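Local coordinates for ABC-type transport system, sugar-family extracellular solute-binding protein (Peptoclostridium difficile 630, PDB 6HNI) that binds tyrosine in its closed form, probably to deliver it to an ABC transporter, and is a lipoprotein with adhesive properties, at residues A[106-111]-A[130-135]; A[164-169]-A[216-221]. The protein carries 1 engineered substitution. All blocks are in the same frame, centred on the assembly; numbering follows the deposited sequence.

Contact 1: A[106-111]-A[130-135]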
# COMPACT_ATOMS: atom_id res chain seq x y z
N ILE A 106 -5.60 6.49 22.84
CA ILE A 106 -4.26 6.82 22.40
C ILE A 106 -4.35 7.30 20.95
O ILE A 106 -4.97 6.63 20.09
CB ILE A 106 -3.33 5.60 22.50
CG1 ILE A 106 -3.24 5.07 23.94
CG2 ILE A 106 -1.94 5.84 21.87
CD1 ILE A 106 -2.45 3.80 24.07
N PRO A 107 -3.71 8.39 20.55
CA PRO A 107 -3.74 8.82 19.17
C PRO A 107 -3.06 7.80 18.27
O PRO A 107 -1.98 7.30 18.59
CB PRO A 107 -3.00 10.17 19.16
CG PRO A 107 -2.25 10.15 20.39
CD PRO A 107 -2.96 9.39 21.41
N ILE A 108 -3.72 7.54 17.13
CA ILE A 108 -3.21 6.63 16.13
C ILE A 108 -2.98 7.42 14.86
O ILE A 108 -3.90 8.07 14.36
CB ILE A 108 -4.20 5.49 15.88
CG1 ILE A 108 -4.44 4.67 17.16
CG2 ILE A 108 -3.69 4.65 14.72
CD1 ILE A 108 -5.72 3.80 17.03
N LEU A 109 -1.76 7.37 14.34
CA LEU A 109 -1.47 7.94 13.03
C LEU A 109 -1.28 6.75 12.10
O LEU A 109 -0.49 5.88 12.35
CB LEU A 109 -0.20 8.80 13.05
CG LEU A 109 -0.45 10.20 13.67
CD1 LEU A 109 0.88 10.85 13.67
CD2 LEU A 109 -1.41 11.04 12.86
N ILE A 110 -2.00 6.83 10.99
CA ILE A 110 -1.96 5.74 9.96
C ILE A 110 -1.16 6.21 8.78
O ILE A 110 -1.03 7.40 8.47
CB ILE A 110 -3.41 5.36 9.54
CG1 ILE A 110 -4.08 6.42 8.74
CG2 ILE A 110 -4.19 4.94 10.76
CD1 ILE A 110 -5.53 6.19 8.31
N THR A 111 -0.70 5.23 7.99
CA THR A 111 -0.20 5.47 6.66
C THR A 111 -0.47 4.17 5.84
O THR A 111 -0.78 3.10 6.45
CB THR A 111 1.28 5.77 6.58
OG1 THR A 111 1.63 6.27 5.25
CG2 THR A 111 2.17 4.63 6.98
N THR A 130 -12.46 10.84 15.43
CA THR A 130 -12.03 9.65 16.16
C THR A 130 -10.59 9.94 16.65
O THR A 130 -10.06 11.04 16.41
CB THR A 130 -12.01 8.37 15.26
OG1 THR A 130 -11.01 8.52 14.26
CG2 THR A 130 -13.37 8.13 14.61
N ASN A 131 -9.96 8.96 17.26
CA ASN A 131 -8.57 9.06 17.65
C ASN A 131 -7.55 8.74 16.55
O ASN A 131 -6.39 8.46 16.83
CB ASN A 131 -8.25 8.24 18.91
CG ASN A 131 -8.52 6.72 18.75
OD1 ASN A 131 -9.62 6.36 18.34
ND2 ASN A 131 -7.60 5.89 19.20
N VAL A 132 -8.01 8.76 15.30
CA VAL A 132 -7.18 8.38 14.16
C VAL A 132 -7.04 9.51 13.14
O VAL A 132 -8.02 10.11 12.77
CB VAL A 132 -7.79 7.16 13.41
CG1 VAL A 132 -6.86 6.73 12.29
CG2 VAL A 132 -8.01 6.04 14.41
N SER A 133 -5.81 9.75 12.67
CA SER A 133 -5.56 10.55 11.48
C SER A 133 -4.31 10.02 10.79
O SER A 133 -3.86 8.90 11.12
CB SER A 133 -5.46 12.04 11.78
OG SER A 133 -5.45 12.73 10.53
N GLY A 134 -3.79 10.71 9.80
CA GLY A 134 -2.59 10.33 9.12
C GLY A 134 -2.68 10.53 7.63
O GLY A 134 -3.22 11.49 7.16
N THR A 135 -2.14 9.54 6.93
CA THR A 135 -2.09 9.59 5.48
C THR A 135 -2.78 8.33 4.87
O THR A 135 -2.80 7.28 5.48
CB THR A 135 -0.66 9.65 4.93
OG1 THR A 135 0.14 8.63 5.52
CG2 THR A 135 0.01 11.01 5.27
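Ile-108, Leu-109 and Ile-110 pair in parallel with Val-132, Ser-133 and Gly-134, joining the last two strands of the five-stranded sheet in one lobe of this periplasmic-binding-protein fold; strand 132-136 forms one of its edges. The backbone ladder begins with Ile-108 N on Asn-131 O (2.8 Å), continues through Ser-133 N on Ile-108 O and Ile-110 N on Ser-133 O, and ends with Thr-135 N on Ile-110 O. Before the strands start, the Asn-131 side chain extends the ladder. Its ND2 gives a nearly straight bond to Ile-106 O (2.9 Å, 171° at the hydrogen), with the acceptor in the amide plane, and also bonds Thr-103 O. CD1 of Ile-108 packs 3.6 Å from the same ND2.

On the face covered by helix 93-102, Ile-110 and Val-132 cross at about a right angle, CG2 of the former 3.6 Å from CG1 of the latter. Ile-110 places CG1 between its backbone N and carbonyl carbon (chi1 70°), which brings that atom to 3.4 Å from Ser-133 O. On the face of Leu-109, Met-281 O takes up the hydroxyl of Ser-133. Gly-134 CA lies 3.4 Å from Ile-110 O, a CA-H...O contact beside the Thr-135 N bond to that oxygen. At the C-terminal end Thr-111 and Thr-135 lie side by side, pointing the same way, their OG1 atoms hydrogen-bonded at 2.8 Å; Thr-135 OG1 also bonds Thr-265 OG1 of helix 258-273. Buried polar side chains at both ends thus have partners, fixing the pairing beyond the backbone ladder.

Contact 2: A[164-169]-A[216-221]. With TYR (tyrosine), chain B.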
# COMPACT_ATOMS: atom_id res chain seq x y z
N THR A 164 -9.77 -11.24 -0.45
CA THR A 164 -11.15 -10.86 -0.19
C THR A 164 -11.37 -10.35 1.23
O THR A 164 -12.39 -9.76 1.51
CB THR A 164 -12.11 -12.01 -0.50
OG1 THR A 164 -11.76 -13.14 0.30
CG2 THR A 164 -12.02 -12.40 -1.96
N SER A 165 -10.41 -10.60 2.12
CA SER A 165 -10.43 -10.07 3.50
C SER A 165 -9.94 -8.65 3.68
O SER A 165 -10.06 -8.16 4.79
CB SER A 165 -9.59 -10.95 4.42
OG SER A 165 -10.10 -12.25 4.45
N GLU A 166 -9.34 -8.03 2.68
CA GLU A 166 -8.83 -6.67 2.79
C GLU A 166 -9.82 -5.67 2.21
O GLU A 166 -10.05 -5.61 0.97
CB GLU A 166 -7.45 -6.58 2.09
CG GLU A 166 -6.31 -7.28 2.84
CD GLU A 166 -4.93 -7.16 2.15
OE1 GLU A 166 -4.55 -6.02 1.74
OE2 GLU A 166 -4.22 -8.22 2.01
N VAL A 167 -10.37 -4.81 3.06
CA VAL A 167 -11.32 -3.82 2.57
C VAL A 167 -10.67 -2.86 1.58
O VAL A 167 -11.29 -2.42 0.62
CB VAL A 167 -12.04 -3.13 3.71
CG1 VAL A 167 -11.09 -2.28 4.59
CG2 VAL A 167 -13.18 -2.26 3.18
N ASN A 168 -9.40 -2.55 1.82
CA ASN A 168 -8.63 -1.75 0.87
C ASN A 168 -8.64 -2.29 -0.55
O ASN A 168 -8.77 -1.53 -1.51
CB ASN A 168 -7.18 -1.52 1.34
CG ASN A 168 -6.50 -2.82 1.81
OD1 ASN A 168 -6.88 -3.31 2.88
ND2 ASN A 168 -5.50 -3.32 1.09
N SER A 169 -8.55 -3.61 -0.66
CA SER A 169 -8.57 -4.27 -1.97
C SER A 169 -9.94 -4.30 -2.58
O SER A 169 -10.07 -4.04 -3.79
CB SER A 169 -7.96 -5.65 -1.86
OG SER A 169 -6.62 -5.52 -1.44
N THR A 216 -3.18 -2.20 -4.40
CA THR A 216 -2.43 -2.17 -3.14
C THR A 216 -3.02 -3.11 -2.09
O THR A 216 -3.72 -2.74 -1.17
CB THR A 216 -2.25 -0.71 -2.60
OG1 THR A 216 -3.47 -0.15 -2.25
CG2 THR A 216 -1.49 0.10 -3.63
N ASP A 217 -2.84 -4.42 -2.41
CA ASP A 217 -3.24 -5.55 -1.65
C ASP A 217 -2.00 -6.16 -0.97
O ASP A 217 -1.01 -6.46 -1.62
CB ASP A 217 -3.82 -6.60 -2.65
CG ASP A 217 -4.33 -7.83 -1.95
OD1 ASP A 217 -3.56 -8.76 -1.63
OD2 ASP A 217 -5.56 -7.86 -1.72
N ASN A 218 -2.04 -6.23 0.38
CA ASN A 218 -0.91 -6.67 1.13
C ASN A 218 -0.50 -8.11 0.87
O ASN A 218 0.65 -8.42 0.82
CB ASN A 218 -1.13 -6.44 2.63
CG ASN A 218 -1.19 -4.96 3.00
OD1 ASN A 218 -0.15 -4.26 2.99
ND2 ASN A 218 -2.37 -4.49 3.30
N LEU A 219 -1.51 -8.96 0.68
CA LEU A 219 -1.25 -10.40 0.41
C LEU A 219 -0.54 -10.58 -0.93
O LEU A 219 0.51 -11.23 -1.00
CB LEU A 219 -2.56 -11.15 0.51
CG LEU A 219 -2.38 -12.67 0.41
CD1 LEU A 219 -1.62 -13.21 1.60
CD2 LEU A 219 -3.75 -13.32 0.30
N VAL A 220 -1.06 -9.96 -1.98
CA VAL A 220 -0.45 -10.10 -3.31
C VAL A 220 0.90 -9.39 -3.40
O VAL A 220 1.87 -9.92 -3.95
CB VAL A 220 -1.43 -9.67 -4.41
CG1 VAL A 220 -0.78 -9.82 -5.78
CG2 VAL A 220 -2.67 -10.58 -4.38
N ALA A 221 1.00 -8.19 -2.80
CA ALA A 221 2.29 -7.49 -2.78
C ALA A 221 3.38 -8.30 -2.09
O ALA A 221 4.54 -8.18 -2.46
CB ALA A 221 2.12 -6.12 -2.10
N TYR B . -2.98 0.09 0.64
CA TYR B . -2.68 -1.04 1.54
C TYR B . -3.58 -0.98 2.76
O TYR B . -3.36 -1.75 3.69
CB TYR B . -1.17 -1.18 1.83
CG TYR B . -0.38 -1.53 0.62
CD1 TYR B . -0.55 -2.81 0.00
CD2 TYR B . 0.48 -0.67 -0.00
CE1 TYR B . 0.11 -3.11 -1.16
CE2 TYR B . 1.15 -0.96 -1.17
CZ TYR B . 0.95 -2.23 -1.78
OH TYR B . 1.61 -2.53 -2.95
OXT TYR B . -4.55 -0.25 2.77
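The tyrosine pocket is built here from two helix N-termini, with Glu-166 and Asp-217 at their respective N-cap positions and the carboxylate of Glu-166 reaching across to the start of helix 218-221. Its chain is extended beyond CG, and the syn lone pairs of its two oxygens take the first amides of that helix: OE1 accepts from Asn-218 N (2.9 Å) and OE2 from Leu-219 N (3.1 Å). OE1 has two further donors. Asn-168 ND2 uses the anti lone pair, whereas Asn-218 ND2 comes from above the carboxylate, 57° out of its plane. Three bonds on one oxygen should hold the carboxylate's rotation firmly. Asp-217 OD1 lies 3.7 Å from Glu-166 OE2, a like-charge approach that the amide donors and helix end probably offset.

Asp-217, the N-cap residue of helix 218-221, accepts from Val-220 N at OD1, while OD2 receives Ser-169 OG at 2.6 Å and also Asn-163 N. Of the two side-chain amides, that of Asn-218 bonds the ligand: ND2 donates to O of the bound tyrosine (2.9 Å), and OD1 pairs with His-34 NE2. Asn-168 ND2 also bonds Thr-216 O at 2.9 Å, and its CB packs 3.3 Å from the ligand's OXT. Thr-216 OG1 takes the amino group of the ligand and is itself bonded by Gln-172 NE2; CB of Ala-221 packs 3.7 Å from the phenol OH.

The two contacts follow one another along the chain, contact 1 closing before contact 2 opens, and their centres are 20 Å apart. They do not touch; their nearest atoms are about 8 Å apart. Contact 1 belongs to the five-stranded sheet, contact 2 to the loops and helix starts that follow strands 157-163 and 211-214 of the other parallel sheet. The ligand lies between these two parts of the fold: contact 2 bonds it directly, whereas the side chain of Thr-111 in contact 1 is about 8 Å from it. Just beyond the paired strands, Ser-114 and Asp-137 bond the tyrosine, and Ser-114 also touches Asn-168 and Thr-216.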